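Side-chain contact in Mll8374 protein (Mesorhizobium loti, PDB 3B5E), which probably hydrolyses carboxylic esters as a serine esterase of the alpha/beta-hydrolase type: residues A90-F95 against M129-G134. Sequence-based numbering, arbitrary orientation. Where two conformers were deposited one is given.
Sequences AETAAF and MLLHPG
His132 reaches across to helix 85-106 and brings the CD2-NE2 side of its imidazole up to Thr92 and Ala93. The edge of the ring meets Thr92, whose CG2 lies near the ring plane and 3.6 Å from His132 CD2. Farther out along the imidazole, NE2 comes within 3.5 Å of Ala93 CA, while Ala93 CB lies 3.9 Å from the same nitrogen; alanine suits the place because its single methyl lets the ring come close to the helix backbone. A long, flat imidazole suits position 132, where CA stands 7.4 Å from Ala93 CA. The methyl of Thr92 also touches Leu131, with CG2 4.2 Å from CD1, and the branched leucine has apolar carbons to meet both this methyl and Leu89. In the conformer of Thr92 described, CG2 stands anti to the backbone N, with OG1 beside that nitrogen (chi1 -52°) and hydrogen-bonded to Ile88 O of its own helix. Leu124, Ser127 and Leu128 also pack on Thr92, and the ring of His132 extends to Ala96. Were His132 cut back to an alanine, a gap would probably open beside Ala93, and Thr92 CG2 would keep only Leu131 as a partner from 129-134. Helix 120-131 ends at Leu131, and His132, with CG anti to its carbonyl carbon, points its ring to helix 85-106. These two helices flank strand 113-118 in sequence, within a mixed sheet of strand order 1-3-2-4-5-6-7 that fits an alpha/beta-hydrolase fold, in which helix 120-131 follows the probable nucleophile elbow at Ser119.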
ATOM      1  N   ALA A  90     -11.865 -10.986   0.743  1.00 18.93           N
ATOM      2  CA  ALA A  90     -12.603 -10.699  -0.476  1.00 18.98           C
ATOM      3  C   ALA A  90     -11.969  -9.540  -1.223  1.00 19.65           C
ATOM      4  O   ALA A  90     -11.795  -9.603  -2.441  1.00 19.75           O
ATOM      5  CB  ALA A  90     -14.083 -10.414  -0.176  1.00 19.27           C
ATOM      6  N   GLU A  91     -11.649  -8.482  -0.495  1.00 16.43           N
ATOM      7  CA  GLU A  91     -11.118  -7.253  -1.092  1.00 18.54           C
ATOM      8  C   GLU A  91      -9.689  -7.435  -1.564  1.00 16.78           C
ATOM      9  O   GLU A  91      -9.304  -6.912  -2.610  1.00 17.14           O
ATOM     10  CB  GLU A  91     -11.272  -6.085  -0.113  1.00 18.43           C
ATOM     11  CG  GLU A  91     -12.735  -5.749   0.227  1.00 23.03           C
ATOM     12  CD  GLU A  91     -13.559  -5.387  -1.005  1.00 27.48           C
ATOM     13  OE1 GLU A  91     -13.125  -4.536  -1.812  1.00 28.28           O
ATOM     14  OE2 GLU A  91     -14.643  -5.978  -1.173  1.00 37.12           O
ATOM     15  N   THR A  92      -8.917  -8.220  -0.825  0.50 17.24           N
ATOM     16  CA  THR A  92      -7.555  -8.522  -1.220  0.50 17.77           C
ATOM     17  C   THR A  92      -7.557  -9.386  -2.507  0.50 17.52           C
ATOM     18  O   THR A  92      -6.748  -9.157  -3.411  0.50 17.50           O
ATOM     19  CB  THR A  92      -6.751  -9.154  -0.047  0.50 18.26           C
ATOM     20  OG1 THR A  92      -6.857  -8.327   1.126  0.50 18.55           O
ATOM     21  CG2 THR A  92      -5.294  -9.325  -0.396  0.50 12.20           C
ATOM     22  N   ALA A  93      -8.482 -10.347  -2.602  1.00 18.10           N
ATOM     23  CA  ALA A  93      -8.651 -11.174  -3.808  1.00 18.68           C
ATOM     24  C   ALA A  93      -9.048 -10.313  -5.002  1.00 17.57           C
ATOM     25  O   ALA A  93      -8.507 -10.463  -6.113  1.00 18.45           O
ATOM     26  CB  ALA A  93      -9.695 -12.272  -3.574  1.00 16.68           C
ATOM     27  N   ALA A  94     -10.016  -9.427  -4.784  1.00 18.47           N
ATOM     28  CA  ALA A  94     -10.451  -8.502  -5.815  1.00 19.65           C
ATOM     29  C   ALA A  94      -9.297  -7.617  -6.262  1.00 18.66           C
ATOM     30  O   ALA A  94      -9.086  -7.433  -7.469  1.00 21.19           O
ATOM     31  CB  ALA A  94     -11.634  -7.677  -5.339  1.00 19.29           C
ATOM     32  N   PHE A  95      -8.527  -7.092  -5.311  1.00 18.85           N
ATOM     33  CA  PHE A  95      -7.416  -6.199  -5.662  1.00 20.36           C
ATOM     34  C   PHE A  95      -6.276  -6.885  -6.442  1.00 19.95           C
ATOM     35  O   PHE A  95      -5.687  -6.271  -7.358  1.00 19.18           O
ATOM     36  CB  PHE A  95      -6.888  -5.488  -4.433  1.00 20.21           C
ATOM     37  CG  PHE A  95      -6.001  -4.322  -4.761  1.00 20.67           C
ATOM     38  CD1 PHE A  95      -6.551  -3.091  -5.112  1.00 20.90           C
ATOM     39  CD2 PHE A  95      -4.619  -4.476  -4.769  1.00 20.99           C
ATOM     40  CE1 PHE A  95      -5.736  -2.010  -5.429  1.00 22.74           C
ATOM     41  CE2 PHE A  95      -3.791  -3.406  -5.080  1.00 17.69           C
ATOM     42  CZ  PHE A  95      -4.353  -2.172  -5.429  1.00 20.98           C
HETATM   43  N   MSE A 129       0.274  -9.337   0.082  1.00 22.89           N
HETATM   44  CA  MSE A 129       1.522 -10.122   0.094  1.00 24.19           C
HETATM   45  C   MSE A 129       1.342 -11.519   0.698  1.00 21.87           C
HETATM   46  O   MSE A 129       1.879 -12.490   0.183  1.00 21.79           O
HETATM   47  CB  MSE A 129       2.638  -9.399   0.875  1.00 22.18           C
HETATM   48  CG  MSE A 129       3.130  -8.120   0.224  1.00 28.78           C
HETATM   49 SE   MSE A 129       4.277  -7.093   1.487  0.75 36.16          SE
HETATM   50  CE  MSE A 129       5.281  -8.541   2.059  1.00 23.27           C
ATOM     51  N   LEU A 130       0.584 -11.607   1.790  1.00 20.13           N
ATOM     52  CA  LEU A 130       0.455 -12.857   2.530  1.00 21.22           C
ATOM     53  C   LEU A 130      -0.566 -13.792   1.925  1.00 23.32           C
ATOM     54  O   LEU A 130      -0.405 -15.004   1.987  1.00 22.90           O
ATOM     55  CB  LEU A 130       0.129 -12.554   3.984  1.00 21.38           C
ATOM     56  CG  LEU A 130       1.318 -11.958   4.755  1.00 19.72           C
ATOM     57  CD1 LEU A 130       0.804 -11.228   5.974  1.00 17.13           C
ATOM     58  CD2 LEU A 130       2.349 -13.042   5.110  1.00 20.76           C
ATOM     59  N   LEU A 131      -1.588 -13.232   1.297  1.00 22.46           N
ATOM     60  CA  LEU A 131      -2.678 -14.022   0.756  1.00 21.69           C
ATOM     61  C   LEU A 131      -2.540 -14.323  -0.753  1.00 20.67           C
ATOM     62  O   LEU A 131      -3.106 -15.308  -1.219  1.00 22.46           O
ATOM     63  CB  LEU A 131      -4.005 -13.325   1.034  1.00 18.30           C
ATOM     64  CG  LEU A 131      -4.450 -13.175   2.497  1.00 20.83           C
ATOM     65  CD1 LEU A 131      -5.643 -12.245   2.608  1.00 16.06           C
ATOM     66  CD2 LEU A 131      -4.807 -14.534   3.165  1.00 22.91           C
ATOM     67  N   HIS A 132      -1.819 -13.483  -1.504  1.00 22.73           N
ATOM     68  CA  HIS A 132      -1.723 -13.597  -2.950  1.00 21.48           C
ATOM     69  C   HIS A 132      -0.309 -13.383  -3.380  1.00 23.88           C
ATOM     70  O   HIS A 132       0.012 -12.351  -3.933  1.00 22.65           O
ATOM     71  CB  HIS A 132      -2.645 -12.604  -3.622  1.00 20.88           C
ATOM     72  CG  HIS A 132      -4.075 -12.861  -3.302  1.00 23.21           C
ATOM     73  ND1 HIS A 132      -4.816 -13.808  -3.962  1.00 24.48           N
ATOM     74  CD2 HIS A 132      -4.873 -12.377  -2.320  1.00 25.17           C
ATOM     75  CE1 HIS A 132      -6.032 -13.853  -3.443  1.00 26.58           C
ATOM     76  NE2 HIS A 132      -6.082 -13.018  -2.426  1.00 21.99           N
ATOM     77  N   PRO A 133       0.552 -14.365  -3.097  1.00 24.80           N
ATOM     78  CA  PRO A 133       1.947 -14.231  -3.447  1.00 26.75           C
ATOM     79  C   PRO A 133       2.181 -14.221  -4.964  1.00 25.33           C
ATOM     80  O   PRO A 133       1.384 -14.747  -5.744  1.00 25.94           O
ATOM     81  CB  PRO A 133       2.581 -15.469  -2.814  1.00 28.48           C
ATOM     82  CG  PRO A 133       1.475 -16.454  -2.729  1.00 25.68           C
ATOM     83  CD  PRO A 133       0.268 -15.653  -2.433  1.00 25.48           C
ATOM     84  N   GLY A 134       3.273 -13.592  -5.363  1.00 24.60           N
ATOM     85  CA  GLY A 134       3.637 -13.504  -6.746  1.00 25.38           C
ATOM     86  C   GLY A 134       3.227 -12.214  -7.418  1.00 26.07           C
ATOM     87  O   GLY A 134       3.424 -12.076  -8.615  1.00 29.16           O
TER